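Local coordinates for ankyrin-repeat protein (Cryptosporidium parvum, PDB 2W4S), which probably binds RNA through this all-helical domain, which is related to the RNA-binding domain of the snRNA and snoRNA transport factor PHAX, at residues E24-V29 against G67-L72; T5-V10 against I33-S38; E43-V48 against K63-V68. One frame throughout, in Å; residues are numbered along the deposited sequence.

In the fold
From the N terminus, helix 6-18 comes first, then the long helix 24-50, then helix 65-78 after a mostly irregular connection. Contact 2 closes the first loop, bringing the start of helix 6-18 beside residues 33-38 of helix 24-50. Contact 1 joins the beginning of helix 24-50 to helix 65-78. Its loop crosses that of contact 2, because their segments alternate along the chain. Contact 3 closes the shortest loop, from 43-48 to 63-68. This loop lies within that of contact 1, and the two share Gly-67 and Val-68. Helix 24-50 takes part in all three. Contacts 1 and 2 touch through Val-29 and Ser-38. Contacts 2 and 3 both reach the second subunit.

Contact 1 (E24-V29 against G67-L72); sequences EFIARV and GVFCYL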
ATOM      1  N   GLU C  24     -12.512  -1.006 -11.227  1.00 47.14           N
ATOM      2  CA  GLU C  24     -13.411  -2.172 -11.183  1.00 46.45           C
ATOM      3  C   GLU C  24     -12.712  -3.520 -11.079  1.00 45.22           C
ATOM      4  O   GLU C  24     -13.148  -4.362 -10.294  1.00 44.74           O
ATOM      5  CB  GLU C  24     -14.506  -2.149 -12.251  1.00 46.69           C
ATOM      6  CG  GLU C  24     -15.912  -1.904 -11.634  1.00 49.52           C
ATOM      7  CD  GLU C  24     -16.562  -3.175 -10.992  1.00 53.36           C
ATOM      8  OE1 GLU C  24     -16.718  -3.242  -9.745  1.00 53.20           O
ATOM      9  OE2 GLU C  24     -16.948  -4.109 -11.740  1.00 55.41           O
ATOM     10  N   PHE C  25     -11.609  -3.721 -11.796  1.00 44.07           N
ATOM     11  CA  PHE C  25     -10.873  -4.980 -11.630  1.00 43.12           C
ATOM     12  C   PHE C  25     -10.380  -5.185 -10.193  1.00 42.17           C
ATOM     13  O   PHE C  25     -10.447  -6.289  -9.658  1.00 42.97           O
ATOM     14  CB  PHE C  25      -9.731  -5.152 -12.656  1.00 43.19           C
ATOM     15  CG  PHE C  25      -8.738  -6.226 -12.270  1.00 43.85           C
ATOM     16  CD1 PHE C  25      -9.019  -7.576 -12.452  1.00 45.47           C
ATOM     17  CD2 PHE C  25      -7.517  -5.878 -11.707  1.00 44.14           C
ATOM     18  CE1 PHE C  25      -8.080  -8.549 -12.071  1.00 45.14           C
ATOM     19  CE2 PHE C  25      -6.595  -6.836 -11.335  1.00 44.16           C
ATOM     20  CZ  PHE C  25      -6.874  -8.166 -11.510  1.00 44.53           C
ATOM     21  N   ILE C  26      -9.903  -4.133  -9.554  1.00 40.68           N
ATOM     22  CA  ILE C  26      -9.481  -4.273  -8.169  1.00 39.38           C
ATOM     23  C   ILE C  26     -10.698  -4.340  -7.230  1.00 38.67           C
ATOM     24  O   ILE C  26     -10.695  -5.110  -6.273  1.00 38.66           O
ATOM     25  CB  ILE C  26      -8.443  -3.174  -7.779  1.00 39.36           C
ATOM     26  CG1 ILE C  26      -7.197  -3.304  -8.661  1.00 39.09           C
ATOM     27  CG2 ILE C  26      -8.098  -3.215  -6.304  1.00 38.19           C
ATOM     28  CD1 ILE C  26      -6.328  -4.527  -8.383  1.00 40.15           C
ATOM     29  N   ALA C  27     -11.740  -3.555  -7.510  1.00 37.67           N
ATOM     30  CA  ALA C  27     -13.029  -3.705  -6.802  1.00 37.37           C
ATOM     31  C   ALA C  27     -13.547  -5.167  -6.783  1.00 37.42           C
ATOM     32  O   ALA C  27     -14.022  -5.660  -5.760  1.00 37.62           O
ATOM     33  CB  ALA C  27     -14.074  -2.780  -7.401  1.00 36.75           C
ATOM     34  N   ARG C  28     -13.445  -5.858  -7.912  1.00 36.94           N
ATOM     35  CA  ARG C  28     -13.872  -7.252  -7.968  1.00 36.84           C
ATOM     36  C   ARG C  28     -12.990  -8.178  -7.114  1.00 36.73           C
ATOM     37  O   ARG C  28     -13.504  -9.088  -6.472  1.00 36.98           O
ATOM     38  CB  ARG C  28     -14.077  -7.720  -9.421  1.00 36.54           C
ATOM     39  CG  ARG C  28     -15.274  -6.983 -10.104  1.00 36.31           C
ATOM     40  CD  ARG C  28     -15.590  -7.408 -11.541  1.00 37.19           C
ATOM     41  NE  ARG C  28     -14.411  -7.433 -12.405  1.00 41.02           N
ATOM     42  CZ  ARG C  28     -14.050  -6.476 -13.264  1.00 42.51           C
ATOM     43  NH1 ARG C  28     -14.766  -5.373 -13.407  1.00 42.93           N
ATOM     44  NH2 ARG C  28     -12.938  -6.618 -13.984  1.00 44.07           N
ATOM     45  N   VAL C  29     -11.687  -7.923  -7.043  1.00 36.63           N
ATOM     46  CA  VAL C  29     -10.825  -8.718  -6.145  1.00 36.29           C
ATOM     47  C   VAL C  29     -11.205  -8.539  -4.673  1.00 36.28           C
ATOM     48  O   VAL C  29     -11.343  -9.524  -3.938  1.00 36.42           O
ATOM     49  CB  VAL C  29      -9.335  -8.387  -6.323  1.00 36.41           C
ATOM     50  CG1 VAL C  29      -8.478  -9.176  -5.320  1.00 36.17           C
ATOM     51  CG2 VAL C  29      -8.887  -8.667  -7.752  1.00 35.38           C
ATOM     52  N   GLY C  67       1.297  -6.750 -13.449  1.00 33.44           N
ATOM     53  CA  GLY C  67       1.423  -8.113 -13.928  1.00 33.12           C
ATOM     54  C   GLY C  67       1.771  -9.099 -12.828  1.00 33.29           C
ATOM     55  O   GLY C  67       1.276 -10.240 -12.836  1.00 33.21           O
ATOM     56  N   VAL C  68       2.612  -8.662 -11.879  1.00 32.86           N
ATOM     57  CA  VAL C  68       3.007  -9.506 -10.748  1.00 32.28           C
ATOM     58  C   VAL C  68       1.768  -9.874  -9.919  1.00 33.02           C
ATOM     59  O   VAL C  68       1.532 -11.048  -9.621  1.00 33.34           O
ATOM     60  CB  VAL C  68       4.098  -8.843  -9.855  1.00 32.10           C
ATOM     61  CG1 VAL C  68       4.282  -9.629  -8.547  1.00 30.65           C
ATOM     62  CG2 VAL C  68       5.450  -8.744 -10.598  1.00 30.09           C
ATOM     63  N   PHE C  69       0.976  -8.861  -9.580  1.00 33.85           N
ATOM     64  CA  PHE C  69      -0.266  -9.002  -8.812  1.00 33.86           C
ATOM     65  C   PHE C  69      -1.235  -9.974  -9.503  1.00 34.36           C
ATOM     66  O   PHE C  69      -1.889 -10.781  -8.840  1.00 34.93           O
ATOM     67  CB  PHE C  69      -0.870  -7.597  -8.638  1.00 33.86           C
ATOM     68  CG  PHE C  69      -2.104  -7.535  -7.773  1.00 33.19           C
ATOM     69  CD1 PHE C  69      -1.995  -7.316  -6.397  1.00 31.45           C
ATOM     70  CD2 PHE C  69      -3.379  -7.645  -8.338  1.00 31.39           C
ATOM     71  CE1 PHE C  69      -3.136  -7.225  -5.599  1.00 31.59           C
ATOM     72  CE2 PHE C  69      -4.535  -7.569  -7.542  1.00 31.18           C
ATOM     73  CZ  PHE C  69      -4.411  -7.349  -6.167  1.00 31.80           C
ATOM     74  N   CYS C  70      -1.301  -9.938 -10.831  1.00 34.25           N
ATOM     75  CA  CYS C  70      -2.155 -10.877 -11.569  1.00 34.92           C
ATOM     76  C   CYS C  70      -1.651 -12.322 -11.551  1.00 34.26           C
ATOM     77  O   CYS C  70      -2.435 -13.258 -11.479  1.00 33.87           O
ATOM     78  CB  CYS C  70      -2.379 -10.425 -13.017  1.00 34.86           C
ATOM     79  SG  CYS C  70      -3.300  -8.889 -13.103  1.00 39.16           S
ATOM     80  N   TYR C  71      -0.342 -12.489 -11.652  1.00 33.41           N
ATOM     81  CA  TYR C  71       0.294 -13.795 -11.487  1.00 32.69           C
ATOM     82  C   TYR C  71       0.052 -14.343 -10.069  1.00 32.41           C
ATOM     83  O   TYR C  71      -0.207 -15.508  -9.889  1.00 32.97           O
ATOM     84  CB  TYR C  71       1.807 -13.653 -11.773  1.00 32.52           C
ATOM     85  CG  TYR C  71       2.649 -14.690 -11.098  1.00 31.22           C
ATOM     86  CD1 TYR C  71       2.735 -15.965 -11.620  1.00 30.29           C
ATOM     87  CD2 TYR C  71       3.330 -14.410  -9.926  1.00 29.70           C
ATOM     88  CE1 TYR C  71       3.469 -16.952 -11.001  1.00 30.66           C
ATOM     89  CE2 TYR C  71       4.081 -15.382  -9.305  1.00 31.64           C
ATOM     90  CZ  TYR C  71       4.141 -16.661  -9.855  1.00 31.61           C
ATOM     91  OH  TYR C  71       4.873 -17.669  -9.269  1.00 31.99           O
ATOM     92  N   LEU C  72       0.148 -13.486  -9.059  1.00 32.42           N
ATOM     93  CA  LEU C  72      -0.087 -13.880  -7.668  1.00 31.82           C
ATOM     94  C   LEU C  72      -1.540 -14.262  -7.381  1.00 31.46           C
ATOM     95  O   LEU C  72      -1.816 -15.141  -6.578  1.00 30.92           O
ATOM     96  CB  LEU C  72       0.309 -12.727  -6.779  1.00 31.87           C
ATOM     97  CG  LEU C  72       1.559 -12.851  -5.919  1.00 32.22           C
ATOM     98  CD1 LEU C  72       2.483 -13.965  -6.385  1.00 30.47           C
ATOM     99  CD2 LEU C  72       2.267 -11.484  -5.769  1.00 27.50           C
TER
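Phe-69 reaches from helix 65-78 to the start of helix 24-50 and meets Phe-25, Ile-26 and Val-29. The axes of the two helical segments stay 13.2 Å apart and are inclined by 30°, so the ring of Phe-69 does most of the spanning. The tight part is at Ile-26. Ile-26 CD1 lies 3.6 Å from Phe-69 CE2 and also approaches CZ, on an oblique line to the ring. The CG of Phe-69 is anti to the backbone N (chi1 -175°), and this carries the ring out to the other helix. Phe-25 CE2 comes to the edge of that ring, 4.4 Å from Phe-69 CE2. Val-29 CG2 also lies near the ring plane, at the limit of contact. Leu-18 of helix 6-18 packs on both Ile-26 and Phe-69, so this side is deeply buried.

The looser side is at Phe-25 and Cys-70, both partly exposed. Cys-70 SG stands 4.0 Å from Phe-25 CZ. It makes a sulfur-aromatic contact, 54° off the ring normal. Beyond this apolar patch, the exposed Glu-24 is bridged by Arg-28 through NH1 to OE2, at 3.0 Å. Arg-28 NH2 also bonds to the carbonyl of Ile-90. Ile-26, Val-29 and Phe-69 are buried close to the centre of the chain. Apolar side chains of three helices meet here, as in the core of a helical bundle.

Contact 2 (T5-V10 against I33-S38); sequences TMESIV and IGSQRS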
ATOM      1  N   THR C   5     -15.677   1.307   3.938  1.00 52.57           N
ATOM      2  CA  THR C   5     -15.073   2.619   3.862  1.00 51.36           C
ATOM      3  C   THR C   5     -13.581   2.348   3.986  1.00 50.40           C
ATOM      4  O   THR C   5     -12.769   3.020   3.359  1.00 50.32           O
ATOM      5  CB  THR C   5     -15.667   3.630   4.885  1.00 51.24           C
ATOM      6  OG1 THR C   5     -15.190   4.952   4.587  1.00 50.91           O
ATOM      7  CG2 THR C   5     -15.355   3.251   6.333  1.00 51.37           C
ATOM      8  N   MET C   6     -13.263   1.305   4.757  1.00 49.26           N
ATOM      9  CA  MET C   6     -11.950   0.676   4.790  1.00 48.11           C
ATOM     10  C   MET C   6     -11.683  -0.018   3.462  1.00 47.08           C
ATOM     11  O   MET C   6     -10.531  -0.247   3.087  1.00 47.04           O
ATOM     12  CB  MET C   6     -11.874  -0.345   5.936  1.00 48.62           C
ATOM     13  CG  MET C   6     -10.559  -1.161   6.037  1.00 49.42           C
ATOM     14  SD  MET C   6      -9.052  -0.174   5.833  1.00 52.00           S
ATOM     15  CE  MET C   6      -8.010  -0.807   7.147  1.00 51.05           C
ATOM     16  N   GLU C   7     -12.747  -0.354   2.745  1.00 45.54           N
ATOM     17  CA  GLU C   7     -12.576  -1.010   1.470  1.00 44.51           C
ATOM     18  C   GLU C   7     -12.347  -0.013   0.351  1.00 42.98           C
ATOM     19  O   GLU C   7     -11.611  -0.321  -0.577  1.00 43.35           O
ATOM     20  CB  GLU C   7     -13.723  -1.973   1.169  1.00 44.58           C
ATOM     21  CG  GLU C   7     -13.730  -3.203   2.084  1.00 45.47           C
ATOM     22  CD  GLU C   7     -14.891  -4.129   1.799  1.00 46.19           C
ATOM     23  OE1 GLU C   7     -15.985  -3.602   1.480  1.00 48.76           O
ATOM     24  OE2 GLU C   7     -14.719  -5.378   1.895  1.00 47.96           O
ATOM     25  N   SER C   8     -12.956   1.171   0.441  1.00 40.96           N
ATOM     26  CA  SER C   8     -12.645   2.268  -0.481  1.00 39.41           C
ATOM     27  C   SER C   8     -11.155   2.596  -0.408  1.00 37.86           C
ATOM     28  O   SER C   8     -10.498   2.836  -1.427  1.00 38.04           O
ATOM     29  CB  SER C   8     -13.423   3.542  -0.120  1.00 39.45           C
ATOM     30  OG  SER C   8     -14.808   3.300  -0.078  1.00 40.28           O
ATOM     31  N   ILE C   9     -10.639   2.599   0.811  1.00 35.49           N
ATOM     32  CA  ILE C   9      -9.271   2.974   1.082  1.00 33.30           C
ATOM     33  C   ILE C   9      -8.308   1.908   0.600  1.00 32.23           C
ATOM     34  O   ILE C   9      -7.310   2.215  -0.058  1.00 32.35           O
ATOM     35  CB  ILE C   9      -9.110   3.310   2.571  1.00 33.25           C
ATOM     36  CG1 ILE C   9      -9.934   4.566   2.876  1.00 31.96           C
ATOM     37  CG2 ILE C   9      -7.662   3.540   2.920  1.00 32.48           C
ATOM     38  CD1 ILE C   9     -10.511   4.602   4.237  1.00 30.40           C
ATOM     39  N   VAL C  10      -8.616   0.651   0.895  1.00 30.78           N
ATOM     40  CA  VAL C  10      -7.797  -0.446   0.399  1.00 29.31           C
ATOM     41  C   VAL C  10      -7.807  -0.412  -1.136  1.00 28.72           C
ATOM     42  O   VAL C  10      -6.749  -0.475  -1.769  1.00 28.29           O
ATOM     43  CB  VAL C  10      -8.255  -1.790   0.998  1.00 29.26           C
ATOM     44  CG1 VAL C  10      -7.470  -2.956   0.428  1.00 27.35           C
ATOM     45  CG2 VAL C  10      -8.082  -1.748   2.511  1.00 29.24           C
ATOM     46  N   ILE C  33     -12.158 -11.642  -2.350  1.00 34.93           N
ATOM     47  CA  ILE C  33     -11.327 -12.145  -1.229  1.00 34.52           C
ATOM     48  C   ILE C  33     -11.308 -11.278   0.046  1.00 34.36           C
ATOM     49  O   ILE C  33     -10.710 -11.693   1.036  1.00 34.37           O
ATOM     50  CB  ILE C  33      -9.887 -12.512  -1.670  1.00 34.83           C
ATOM     51  CG1 ILE C  33      -9.088 -11.255  -2.083  1.00 35.18           C
ATOM     52  CG2 ILE C  33      -9.923 -13.552  -2.804  1.00 35.33           C
ATOM     53  CD1 ILE C  33      -7.770 -11.558  -2.787  1.00 34.17           C
ATOM     54  N   GLY C  34     -11.966 -10.110   0.032  1.00 33.89           N
ATOM     55  CA  GLY C  34     -11.925  -9.181   1.182  1.00 35.17           C
ATOM     56  C   GLY C  34     -10.722  -8.221   1.173  1.00 36.29           C
ATOM     57  O   GLY C  34      -9.695  -8.503   0.537  1.00 36.32           O
ATOM     58  N   SER C  35     -10.832  -7.087   1.866  1.00 36.78           N
ATOM     59  CA  SER C  35      -9.757  -6.086   1.833  1.00 37.79           C
ATOM     60  C   SER C  35      -8.489  -6.578   2.518  1.00 38.09           C
ATOM     61  O   SER C  35      -7.380  -6.218   2.125  1.00 37.84           O
ATOM     62  CB  SER C  35     -10.204  -4.729   2.396  1.00 37.75           C
ATOM     63  OG  SER C  35     -10.578  -4.836   3.743  1.00 37.98           O
ATOM     64  N   GLN C  36      -8.678  -7.431   3.517  1.00 38.58           N
ATOM     65  CA  GLN C  36      -7.588  -8.088   4.202  1.00 39.26           C
ATOM     66  C   GLN C  36      -6.704  -8.916   3.261  1.00 39.62           C
ATOM     67  O   GLN C  36      -5.510  -8.673   3.194  1.00 40.50           O
ATOM     68  CB  GLN C  36      -8.134  -8.926   5.352  1.00 39.92           C
ATOM     69  CG  GLN C  36      -7.157  -9.193   6.473  1.00 41.51           C
ATOM     70  CD  GLN C  36      -7.866  -9.529   7.774  1.00 43.77           C
ATOM     71  OE1 GLN C  36      -8.448  -8.656   8.426  1.00 44.22           O
ATOM     72  NE2 GLN C  36      -7.820 -10.798   8.159  1.00 45.13           N
ATOM     73  N   ARG C  37      -7.254  -9.874   2.516  1.00 39.89           N
ATOM     74  CA  ARG C  37      -6.409 -10.724   1.644  1.00 39.98           C
ATOM     75  C   ARG C  37      -5.871  -9.953   0.428  1.00 38.91           C
ATOM     76  O   ARG C  37      -4.756 -10.210  -0.034  1.00 38.55           O
ATOM     77  CB  ARG C  37      -7.132 -12.036   1.234  1.00 39.92           C
ATOM     78  CG  ARG C  37      -7.448 -12.986   2.425  1.00 40.85           C
ATOM     79  CD  ARG C  37      -8.421 -14.105   2.040  1.00 42.71           C
ATOM     80  NE  ARG C  37      -7.768 -15.398   1.769  1.00 48.06           N
ATOM     81  CZ  ARG C  37      -7.884 -16.479   2.553  1.00 50.21           C
ATOM     82  NH1 ARG C  37      -8.637 -16.438   3.659  1.00 50.92           N
ATOM     83  NH2 ARG C  37      -7.254 -17.611   2.237  1.00 50.60           N
ATOM     84  N   SER C  38      -6.669  -9.006  -0.070  1.00 38.36           N
ATOM     85  CA  SER C  38      -6.256  -8.058  -1.105  1.00 37.99           C
ATOM     86  C   SER C  38      -4.962  -7.287  -0.750  1.00 38.66           C
ATOM     87  O   SER C  38      -4.036  -7.206  -1.567  1.00 38.38           O
ATOM     88  CB  SER C  38      -7.375  -7.072  -1.358  1.00 37.53           C
ATOM     89  OG  SER C  38      -8.437  -7.712  -2.017  1.00 37.16           O
TER
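This is a small, partly buried helix-to-helix contact, in which Glu-7 and Val-10 at the start of helix 6-18 pack on Ser-35 of helix 24-50. It sits toward the periphery of the fold, and its centre lies about 12 Å from the centre of the chain. The backbones come close at one point, where Glu-7 CA and Ser-35 CA are 5.8 Å apart. The short axes pass 9.8 Å apart, inclined by 48°.

Ser-35 is the residue in the middle. Ser-35 CB rests 3.7 Å from Val-10 CG2 and nearly as close to the other carbons of that side chain. Val-10 CG1 extends to the carbonyl O of Ser-35, also 3.7 Å away. Glu-7 comes from the preceding turn. Glu-7 CG lies 3.9 Å from Ser-35 CB and equally near OG, so the aliphatic part of the glutamate does the touching. Ser-35 OG is staggered between its own backbone N and carbonyl carbon (chi1 62°), beside Glu-7 CG.

Helix 6-18 thus packs on the kinked part of helix 24-50 in this helical RNA-binding domain. Gly-34 has a positive phi. At its backbone angles a CB would be jammed against the carbonyl O of Ile-33. The N atoms of Ser-35 and Gln-36 lack the usual helical bond. The helix resumes where Gly-34 O accepts from both Ser-38 N and Ser-38 OG. Ser-38 OG lies 3.0 Å from Gly-34 O, above the carbonyl plane. Ser-38 CB in turn makes a loose contact with Val-10 CG1. Met-6, just touching Ser-35, also packs against Met-6 of the second subunit.

Contact 3 (E43-V48 against K63-V68); sequences ENAMKV and KTIGGV
Ala-45 and Val-68 bring helix 24-50 and the first turn of helix 65-78 close together, with their CA atoms 5.8 Å apart. Ala-45 CB is a small bump between Ile-65 and Val-68, and Val-68 CG1 in turn fits between Ala-45 and Val-48. Val-68 CG1 lies 3.7 Å from Ala-45 CA and 3.9 Å from Ala-45 CB. Val-48 forms another wall: Val-48 CG1 is 4.0 Å from Val-68 CG1, and the two valines meet at a slant. On the other flank Ile-65 reaches over Ala-45. With CG1 anti to the backbone N (chi1 176°), the extended branch passes with Ile-65 CG1 4.1 Å from Ala-45 CB. It ends with Ile-65 CD1 against Met-46 CG at 3.9 Å.

Both helices belong to the PHAX-type RNA-binding domain, and this apolar join comes just after the irregular connection between them. Thr-64 caps the new helix at its N-cap position. Thr-64 OG1 accepts from Gly-67 N at 3.1 Å, with an angle of 158° at the hydrogen. Leu-72 continues the packing on Ala-45 one turn later. Glu-43 OE2 is hydrogen-bonded to Thr-16 OG1 of the second subunit, while Met-46 packs on Tyr-42 of that subunit.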
ATOM      1  N   GLU C  43       0.982  -6.316  -0.967  1.00 33.15           N
ATOM      2  CA  GLU C  43       2.238  -6.435  -0.246  1.00 34.12           C
ATOM      3  C   GLU C  43       3.180  -7.455  -0.856  1.00 34.19           C
ATOM      4  O   GLU C  43       4.386  -7.166  -1.021  1.00 34.41           O
ATOM      5  CB  GLU C  43       2.007  -6.811   1.207  1.00 34.63           C
ATOM      6  CG  GLU C  43       3.318  -6.907   1.924  1.00 38.72           C
ATOM      7  CD  GLU C  43       3.226  -7.588   3.258  1.00 45.36           C
ATOM      8  OE1 GLU C  43       2.223  -8.306   3.524  1.00 47.58           O
ATOM      9  OE2 GLU C  43       4.184  -7.390   4.046  1.00 47.32           O
ATOM     10  N   ASN C  44       2.642  -8.641  -1.172  1.00 34.13           N
ATOM     11  CA  ASN C  44       3.432  -9.728  -1.741  1.00 34.06           C
ATOM     12  C   ASN C  44       3.989  -9.368  -3.087  1.00 33.59           C
ATOM     13  O   ASN C  44       5.125  -9.707  -3.381  1.00 34.01           O
ATOM     14  CB  ASN C  44       2.628 -11.022  -1.815  1.00 35.12           C
ATOM     15  CG  ASN C  44       2.439 -11.666  -0.449  1.00 37.57           C
ATOM     16  OD1 ASN C  44       3.321 -11.590   0.411  1.00 42.79           O
ATOM     17  ND2 ASN C  44       1.270 -12.272  -0.224  1.00 39.30           N
ATOM     18  N   ALA C  45       3.190  -8.664  -3.890  1.00 33.31           N
ATOM     19  CA  ALA C  45       3.612  -8.124  -5.194  1.00 33.24           C
ATOM     20  C   ALA C  45       4.742  -7.147  -4.999  1.00 33.23           C
ATOM     21  O   ALA C  45       5.695  -7.136  -5.784  1.00 33.22           O
ATOM     22  CB  ALA C  45       2.458  -7.433  -5.909  1.00 32.56           C
ATOM     23  N   MET C  46       4.630  -6.320  -3.953  1.00 33.89           N
ATOM     24  CA  MET C  46       5.708  -5.376  -3.589  1.00 33.77           C
ATOM     25  C   MET C  46       6.979  -6.092  -3.167  1.00 33.83           C
ATOM     26  O   MET C  46       8.054  -5.662  -3.548  1.00 33.95           O
ATOM     27  CB  MET C  46       5.258  -4.377  -2.523  1.00 33.50           C
ATOM     28  CG  MET C  46       4.480  -3.171  -3.074  1.00 34.02           C
ATOM     29  SD  MET C  46       4.093  -1.845  -1.882  1.00 33.69           S
ATOM     30  CE  MET C  46       3.136  -2.742  -0.628  1.00 32.84           C
ATOM     31  N   LYS C  47       6.859  -7.193  -2.413  1.00 34.62           N
ATOM     32  CA  LYS C  47       8.054  -7.968  -1.959  1.00 35.36           C
ATOM     33  C   LYS C  47       8.811  -8.560  -3.123  1.00 35.64           C
ATOM     34  O   LYS C  47      10.058  -8.481  -3.180  1.00 36.44           O
ATOM     35  CB  LYS C  47       7.691  -9.092  -0.996  1.00 35.44           C
ATOM     36  CG  LYS C  47       7.239  -8.590   0.335  1.00 35.90           C
ATOM     37  CD  LYS C  47       7.085  -9.688   1.339  1.00 39.54           C
ATOM     38  CE  LYS C  47       6.640  -9.050   2.653  1.00 41.80           C
ATOM     39  NZ  LYS C  47       6.795  -9.960   3.813  1.00 43.00           N
ATOM     40  N   VAL C  48       8.044  -9.116  -4.055  1.00 35.34           N
ATOM     41  CA  VAL C  48       8.559  -9.593  -5.328  1.00 35.41           C
ATOM     42  C   VAL C  48       9.252  -8.471  -6.097  1.00 35.63           C
ATOM     43  O   VAL C  48      10.340  -8.678  -6.645  1.00 36.02           O
ATOM     44  CB  VAL C  48       7.435 -10.244  -6.225  1.00 35.37           C
ATOM     45  CG1 VAL C  48       7.996 -10.609  -7.577  1.00 34.39           C
ATOM     46  CG2 VAL C  48       6.864 -11.478  -5.571  1.00 34.78           C
ATOM     47  N   LYS C  63       8.054  -7.864 -15.565  1.00 36.96           N
ATOM     48  CA  LYS C  63       6.634  -7.632 -15.493  1.00 36.05           C
ATOM     49  C   LYS C  63       6.449  -6.326 -14.733  1.00 36.13           C
ATOM     50  O   LYS C  63       7.180  -6.055 -13.776  1.00 36.74           O
ATOM     51  CB  LYS C  63       5.991  -8.739 -14.679  1.00 35.77           C
ATOM     52  CG  LYS C  63       5.739 -10.054 -15.390  1.00 34.53           C
ATOM     53  CD  LYS C  63       5.355 -11.071 -14.349  1.00 32.31           C
ATOM     54  CE  LYS C  63       4.326 -12.017 -14.831  1.00 36.96           C
ATOM     55  NZ  LYS C  63       4.825 -13.003 -15.811  1.00 37.89           N
ATOM     56  N   THR C  64       5.483  -5.513 -15.134  1.00 35.72           N
ATOM     57  CA  THR C  64       5.053  -4.393 -14.291  1.00 35.04           C
ATOM     58  C   THR C  64       4.502  -4.996 -12.992  1.00 35.26           C
ATOM     59  O   THR C  64       4.235  -6.198 -12.930  1.00 35.88           O
ATOM     60  CB  THR C  64       3.924  -3.588 -14.976  1.00 35.35           C
ATOM     61  OG1 THR C  64       2.693  -4.311 -14.868  1.00 33.13           O
ATOM     62  CG2 THR C  64       4.246  -3.339 -16.469  1.00 33.84           C
ATOM     63  N   ILE C  65       4.321  -4.185 -11.962  1.00 34.90           N
ATOM     64  CA  ILE C  65       3.808  -4.677 -10.690  1.00 34.71           C
ATOM     65  C   ILE C  65       2.329  -5.078 -10.834  1.00 34.81           C
ATOM     66  O   ILE C  65       1.834  -5.973 -10.126  1.00 35.66           O
ATOM     67  CB  ILE C  65       4.087  -3.665  -9.523  1.00 34.69           C
ATOM     68  CG1 ILE C  65       3.468  -4.140  -8.200  1.00 34.62           C
ATOM     69  CG2 ILE C  65       3.640  -2.248  -9.893  1.00 33.23           C
ATOM     70  CD1 ILE C  65       4.006  -3.374  -6.959  1.00 35.26           C
ATOM     71  N   GLY C  66       1.629  -4.457 -11.776  1.00 34.35           N
ATOM     72  CA  GLY C  66       0.299  -4.942 -12.145  1.00 34.33           C
ATOM     73  C   GLY C  66       0.326  -6.406 -12.607  1.00 34.26           C
ATOM     74  O   GLY C  66      -0.513  -7.217 -12.195  1.00 34.23           O
ATOM     75  N   GLY C  67       1.297  -6.750 -13.449  1.00 33.44           N
ATOM     76  CA  GLY C  67       1.423  -8.113 -13.928  1.00 33.12           C
ATOM     77  C   GLY C  67       1.771  -9.099 -12.828  1.00 33.29           C
ATOM     78  O   GLY C  67       1.276 -10.240 -12.836  1.00 33.21           O
ATOM     79  N   VAL C  68       2.612  -8.662 -11.879  1.00 32.86           N
ATOM     80  CA  VAL C  68       3.007  -9.506 -10.748  1.00 32.28           C
ATOM     81  C   VAL C  68       1.768  -9.874  -9.919  1.00 33.02           C
ATOM     82  O   VAL C  68       1.532 -11.048  -9.621  1.00 33.34           O
ATOM     83  CB  VAL C  68       4.098  -8.843  -9.855  1.00 32.10           C
ATOM     84  CG1 VAL C  68       4.282  -9.629  -8.547  1.00 30.65           C
ATOM     85  CG2 VAL C  68       5.450  -8.744 -10.598  1.00 30.09           C
TER